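PDB 6RJ1: Mgp-operon protein 3 from Mycoplasma pneumoniae, which probably acts as a surface adhesin subunit that, together with adhesin P1, attaches the bacterium to sialylated sugars on host cells. Local coordinates for residues 658-672 with 686-698. Numbering follows the deposited sequence.
Sequences PLNSYGDDGVTVFDA and LPSRTDQLLVYGI
Thr690, Asp691 and Gln692 touch Pro658, Leu659, Asn660 and Ala672 just ahead of strand 693-699, part of a mixed sheet in the MgpC adhesin region, consistent with a propeller-like fold. The Ser688 hydroxyl centres an ST motif, accepting from the backbone N of Thr690 and of Asp691, and hands its own proton to a water. That water donates to Asp671 OD2 and Asp691 OD2, which lie 4.3 Å apart; it probably eases the repulsion between the two acids, and Ser580 also bonds Asp671. Thr690 lays its CB against Asn660 ND2 (3.5 Å), the two side chains crossing at about a right angle; the threonine hydroxyl is hydrogen-bonded to Thr581, and the Asn660 amide oxygen to Lys556. In Asp691, CG stands anti to the carbonyl carbon (chi1 -63°), which brings OD1 to the backbone N of Asn660 at 2.8 Å; this N-H comes from above the carboxylate plane. Gln692 N bonds Pro658 O (3.0 Å), an oxygen that also receives a water held by Leu693 N. Bent at chi2 (-90°), the Gln692 side chain passes Leu659 CD2, sets OE1 against CB and CG of Pro658 and reaches helix 666-673, where NE2 donates to Ala672 O at 2.9 Å, tilted 19° from the carbonyl plane.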
loop_
_atom_site.group_PDB
_atom_site.type_symbol
_atom_site.label_atom_id
_atom_site.label_comp_id
_atom_site.label_asym_id
_atom_site.label_seq_id
_atom_site.Cartn_x
_atom_site.Cartn_y
_atom_site.Cartn_z
ATOM N N PRO A 658 5.698 -1.285 -2.761
ATOM C CA PRO A 658 5.148 -1.915 -3.971
ATOM C C PRO A 658 6.162 -2.706 -4.819
ATOM O O PRO A 658 5.811 -3.162 -5.918
ATOM C CB PRO A 658 4.543 -0.727 -4.746
ATOM C CG PRO A 658 4.640 0.447 -3.844
ATOM C CD PRO A 658 5.796 0.174 -2.956
ATOM N N LEU A 659 7.405 -2.897 -4.310
ATOM C CA LEU A 659 8.449 -3.649 -5.018
ATOM C C LEU A 659 8.580 -5.103 -4.599
ATOM O O LEU A 659 8.589 -5.403 -3.401
ATOM C CB LEU A 659 9.819 -2.972 -4.917
ATOM C CG LEU A 659 9.981 -1.585 -5.564
ATOM C CD1 LEU A 659 11.431 -1.246 -5.695
ATOM C CD2 LEU A 659 9.296 -1.487 -6.922
ATOM N N ASN A 660 8.736 -5.998 -5.595
ATOM C CA ASN A 660 8.964 -7.433 -5.382
ATOM C C ASN A 660 10.446 -7.683 -5.133
ATOM O O ASN A 660 10.791 -8.416 -4.213
ATOM C CB ASN A 660 8.487 -8.269 -6.583
ATOM C CG ASN A 660 7.076 -8.774 -6.462
ATOM O OD1 ASN A 660 6.237 -8.210 -5.746
ATOM N ND2 ASN A 660 6.780 -9.854 -7.165
ATOM N N SER A 661 11.317 -7.059 -5.951
ATOM C CA SER A 661 12.769 -7.195 -5.847
ATOM C C SER A 661 13.432 -5.909 -5.366
ATOM O O SER A 661 13.072 -4.809 -5.807
ATOM C CB SER A 661 13.371 -7.626 -7.180
ATOM O OG SER A 661 14.782 -7.753 -7.102
ATOM N N TYR A 662 14.418 -6.069 -4.469
ATOM C CA TYR A 662 15.229 -4.994 -3.912
ATOM C C TYR A 662 16.665 -5.130 -4.395
ATOM O O TYR A 662 17.563 -4.500 -3.830
ATOM C CB TYR A 662 15.189 -5.046 -2.386
ATOM C CG TYR A 662 13.937 -4.463 -1.767
ATOM C CD1 TYR A 662 13.590 -3.128 -1.975
ATOM C CD2 TYR A 662 13.161 -5.209 -0.888
ATOM C CE1 TYR A 662 12.478 -2.563 -1.349
ATOM C CE2 TYR A 662 12.058 -4.649 -0.245
ATOM C CZ TYR A 662 11.722 -3.327 -0.478
ATOM O OH TYR A 662 10.632 -2.780 0.142
ATOM N N GLY A 663 16.870 -5.963 -5.421
ATOM C CA GLY A 663 18.174 -6.236 -6.012
ATOM C C GLY A 663 18.824 -4.970 -6.520
ATOM O O GLY A 663 18.274 -4.301 -7.395
ATOM N N ASP A 664 19.965 -4.612 -5.930
ATOM C CA ASP A 664 20.756 -3.418 -6.225
ATOM C C ASP A 664 21.362 -3.508 -7.631
ATOM O O ASP A 664 22.538 -3.835 -7.806
ATOM C CB ASP A 664 21.815 -3.222 -5.127
ATOM C CG ASP A 664 22.560 -1.918 -5.198
ATOM O OD1 ASP A 664 21.957 -0.912 -5.636
ATOM O OD2 ASP A 664 23.750 -1.896 -4.808
ATOM N N ASP A 665 20.518 -3.253 -8.638
ATOM C CA ASP A 665 20.849 -3.338 -10.057
ATOM C C ASP A 665 20.070 -2.268 -10.848
ATOM O O ASP A 665 19.135 -1.646 -10.319
ATOM C CB ASP A 665 20.500 -4.752 -10.576
ATOM C CG ASP A 665 21.112 -5.094 -11.924
ATOM O OD1 ASP A 665 22.339 -5.349 -11.973
ATOM O OD2 ASP A 665 20.367 -5.096 -12.930
ATOM N N GLY A 666 20.471 -2.078 -12.103
ATOM C CA GLY A 666 19.845 -1.137 -13.020
ATOM C C GLY A 666 18.427 -1.503 -13.413
ATOM O O GLY A 666 17.578 -0.616 -13.518
ATOM N N VAL A 667 18.153 -2.808 -13.627
ATOM C CA VAL A 667 16.836 -3.291 -14.052
ATOM C C VAL A 667 15.738 -2.902 -13.033
ATOM O O VAL A 667 14.701 -2.382 -13.442
ATOM C CB VAL A 667 16.827 -4.796 -14.437
ATOM C CG1 VAL A 667 17.091 -5.704 -13.245
ATOM C CG2 VAL A 667 15.537 -5.185 -15.149
ATOM N N THR A 668 16.004 -3.072 -11.728
ATOM C CA THR A 668 15.075 -2.725 -10.643
ATOM C C THR A 668 14.815 -1.208 -10.600
ATOM O O THR A 668 13.680 -0.791 -10.358
ATOM C CB THR A 668 15.573 -3.306 -9.318
ATOM O OG1 THR A 668 16.940 -2.947 -9.183
ATOM C CG2 THR A 668 15.466 -4.828 -9.272
ATOM N N VAL A 669 15.857 -0.393 -10.885
ATOM C CA VAL A 669 15.781 1.072 -10.970
ATOM C C VAL A 669 14.874 1.439 -12.161
ATOM O O VAL A 669 13.966 2.251 -12.017
ATOM C CB VAL A 669 17.193 1.716 -11.083
ATOM C CG1 VAL A 669 17.114 3.203 -11.401
ATOM C CG2 VAL A 669 18.002 1.487 -9.818
ATOM N N PHE A 670 15.103 0.803 -13.319
ATOM C CA PHE A 670 14.331 1.009 -14.542
ATOM C C PHE A 670 12.857 0.632 -14.377
ATOM O O PHE A 670 11.978 1.334 -14.869
ATOM C CB PHE A 670 14.990 0.257 -15.712
ATOM C CG PHE A 670 16.003 1.085 -16.471
ATOM C CD1 PHE A 670 17.170 1.523 -15.859
ATOM C CD2 PHE A 670 15.779 1.444 -17.794
ATOM C CE1 PHE A 670 18.091 2.315 -16.553
ATOM C CE2 PHE A 670 16.700 2.233 -18.487
ATOM C CZ PHE A 670 17.852 2.663 -17.863
ATOM N N ASP A 671 12.598 -0.441 -13.640
ATOM C CA ASP A 671 11.259 -0.955 -13.359
ATOM C C ASP A 671 10.494 -0.075 -12.387
ATOM O O ASP A 671 9.275 0.031 -12.494
ATOM C CB ASP A 671 11.356 -2.377 -12.799
ATOM C CG ASP A 671 11.718 -3.469 -13.797
ATOM O OD1 ASP A 671 12.240 -3.142 -14.888
ATOM O OD2 ASP A 671 11.480 -4.644 -13.489
ATOM N N ALA A 672 11.186 0.519 -11.413
ATOM C CA ALA A 672 10.541 1.352 -10.408
ATOM C C ALA A 672 10.300 2.762 -10.901
ATOM O O ALA A 672 9.342 3.400 -10.476
ATOM C CB ALA A 672 11.377 1.377 -9.147
ATOM N N LEU A 686 7.263 0.021 -21.569
ATOM C CA LEU A 686 7.107 -1.402 -21.288
ATOM C C LEU A 686 6.692 -1.583 -19.830
ATOM O O LEU A 686 7.381 -1.105 -18.922
ATOM C CB LEU A 686 8.383 -2.177 -21.627
ATOM C CG LEU A 686 8.851 -2.097 -23.079
ATOM C CD1 LEU A 686 10.260 -2.614 -23.216
ATOM C CD2 LEU A 686 7.909 -2.824 -24.015
ATOM N N PRO A 687 5.522 -2.200 -19.576
ATOM C CA PRO A 687 5.065 -2.308 -18.189
ATOM C C PRO A 687 5.612 -3.493 -17.412
ATOM O O PRO A 687 5.878 -4.559 -17.978
ATOM C CB PRO A 687 3.547 -2.397 -18.335
ATOM C CG PRO A 687 3.339 -3.080 -19.668
ATOM C CD PRO A 687 4.546 -2.790 -20.521
ATOM N N SER A 688 5.751 -3.300 -16.098
ATOM C CA SER A 688 6.114 -4.337 -15.155
ATOM C C SER A 688 4.771 -4.963 -14.754
ATOM O O SER A 688 3.731 -4.288 -14.779
ATOM C CB SER A 688 6.812 -3.746 -13.933
ATOM O OG SER A 688 6.821 -4.642 -12.833
ATOM N N ARG A 689 4.781 -6.249 -14.425
ATOM C CA ARG A 689 3.557 -6.914 -14.033
ATOM C C ARG A 689 3.607 -7.328 -12.554
ATOM O O ARG A 689 2.709 -8.028 -12.088
ATOM C CB ARG A 689 3.293 -8.105 -14.967
ATOM C CG ARG A 689 2.493 -7.789 -16.236
ATOM C CD ARG A 689 3.243 -6.983 -17.293
ATOM N NE ARG A 689 4.486 -7.630 -17.715
ATOM C CZ ARG A 689 4.585 -8.475 -18.736
ATOM N NH1 ARG A 689 5.755 -9.021 -19.042
ATOM N NH2 ARG A 689 3.516 -8.782 -19.458
ATOM N N THR A 690 4.649 -6.872 -11.809
ATOM C CA THR A 690 4.849 -7.191 -10.387
ATOM C C THR A 690 5.316 -6.004 -9.539
ATOM O O THR A 690 5.152 -6.028 -8.320
ATOM C CB THR A 690 5.814 -8.388 -10.196
ATOM O OG1 THR A 690 7.038 -8.172 -10.909
ATOM C CG2 THR A 690 5.185 -9.730 -10.549
ATOM N N ASP A 691 5.919 -4.989 -10.165
ATOM C CA ASP A 691 6.443 -3.833 -9.440
ATOM C C ASP A 691 5.645 -2.562 -9.684
ATOM O O ASP A 691 5.235 -2.306 -10.815
ATOM C CB ASP A 691 7.936 -3.632 -9.749
ATOM C CG ASP A 691 8.797 -4.801 -9.286
ATOM O OD1 ASP A 691 9.184 -4.820 -8.098
ATOM O OD2 ASP A 691 9.075 -5.703 -10.110
ATOM N N GLN A 692 5.419 -1.770 -8.603
ATOM C CA GLN A 692 4.694 -0.486 -8.585
ATOM C C GLN A 692 3.279 -0.657 -9.155
ATOM O O GLN A 692 2.819 0.147 -9.974
ATOM C CB GLN A 692 5.481 0.629 -9.313
ATOM C CG GLN A 692 6.954 0.735 -8.945
ATOM C CD GLN A 692 7.249 1.660 -7.798
ATOM O OE1 GLN A 692 6.617 1.630 -6.748
ATOM N NE2 GLN A 692 8.254 2.498 -7.967
ATOM N N LEU A 693 2.596 -1.721 -8.713
ATOM C CA LEU A 693 1.263 -2.069 -9.183
ATOM C C LEU A 693 0.125 -1.511 -8.339
ATOM O O LEU A 693 -0.040 -1.892 -7.173
ATOM C CB LEU A 693 1.134 -3.593 -9.321
ATOM C CG LEU A 693 0.993 -4.175 -10.727
ATOM C CD1 LEU A 693 2.160 -3.784 -11.639
ATOM C CD2 LEU A 693 0.877 -5.679 -10.651
ATOM N N LEU A 694 -0.681 -0.620 -8.949
ATOM C CA LEU A 694 -1.867 -0.092 -8.304
ATOM C C LEU A 694 -3.032 -1.019 -8.637
ATOM O O LEU A 694 -3.241 -1.378 -9.788
ATOM C CB LEU A 694 -2.178 1.360 -8.703
ATOM C CG LEU A 694 -3.289 2.034 -7.854
ATOM C CD1 LEU A 694 -2.716 2.695 -6.594
ATOM C CD2 LEU A 694 -4.085 3.018 -8.672
ATOM N N VAL A 695 -3.747 -1.425 -7.606
ATOM C CA VAL A 695 -4.912 -2.296 -7.637
ATOM C C VAL A 695 -6.101 -1.410 -7.238
ATOM O O VAL A 695 -6.020 -0.658 -6.263
ATOM C CB VAL A 695 -4.677 -3.484 -6.657
ATOM C CG1 VAL A 695 -5.950 -4.260 -6.384
ATOM C CG2 VAL A 695 -3.590 -4.418 -7.180
ATOM N N TYR A 696 -7.174 -1.451 -8.024
ATOM C CA TYR A 696 -8.377 -0.645 -7.782
ATOM C C TYR A 696 -9.613 -1.415 -8.224
ATOM O O TYR A 696 -9.496 -2.378 -8.985
ATOM C CB TYR A 696 -8.287 0.717 -8.509
ATOM C CG TYR A 696 -8.181 0.611 -10.019
ATOM C CD1 TYR A 696 -6.947 0.419 -10.643
ATOM C CD2 TYR A 696 -9.312 0.707 -10.826
ATOM C CE1 TYR A 696 -6.846 0.297 -12.026
ATOM C CE2 TYR A 696 -9.220 0.599 -12.213
ATOM C CZ TYR A 696 -7.986 0.384 -12.808
ATOM O OH TYR A 696 -7.884 0.262 -14.176
ATOM N N GLY A 697 -10.780 -0.982 -7.768
ATOM C CA GLY A 697 -12.025 -1.625 -8.155
ATOM C C GLY A 697 -13.264 -1.155 -7.431
ATOM O O GLY A 697 -13.196 -0.375 -6.474
ATOM N N ILE A 698 -14.409 -1.634 -7.933
ATOM C CA ILE A 698 -15.752 -1.413 -7.410
ATOM C C ILE A 698 -16.272 -2.773 -6.914
ATOM O O ILE A 698 -16.082 -3.787 -7.594
ATOM C CB ILE A 698 -16.686 -0.708 -8.446
ATOM C CG1 ILE A 698 -18.020 -0.280 -7.794
ATOM C CG2 ILE A 698 -16.896 -1.537 -9.756
ATOM C CD1 ILE A 698 -18.857 0.682 -8.618
HETATM O O HOH W 1 3.142 -3.573 -6.686
HETATM O O HOH W 2 9.186 -5.785 -12.748
#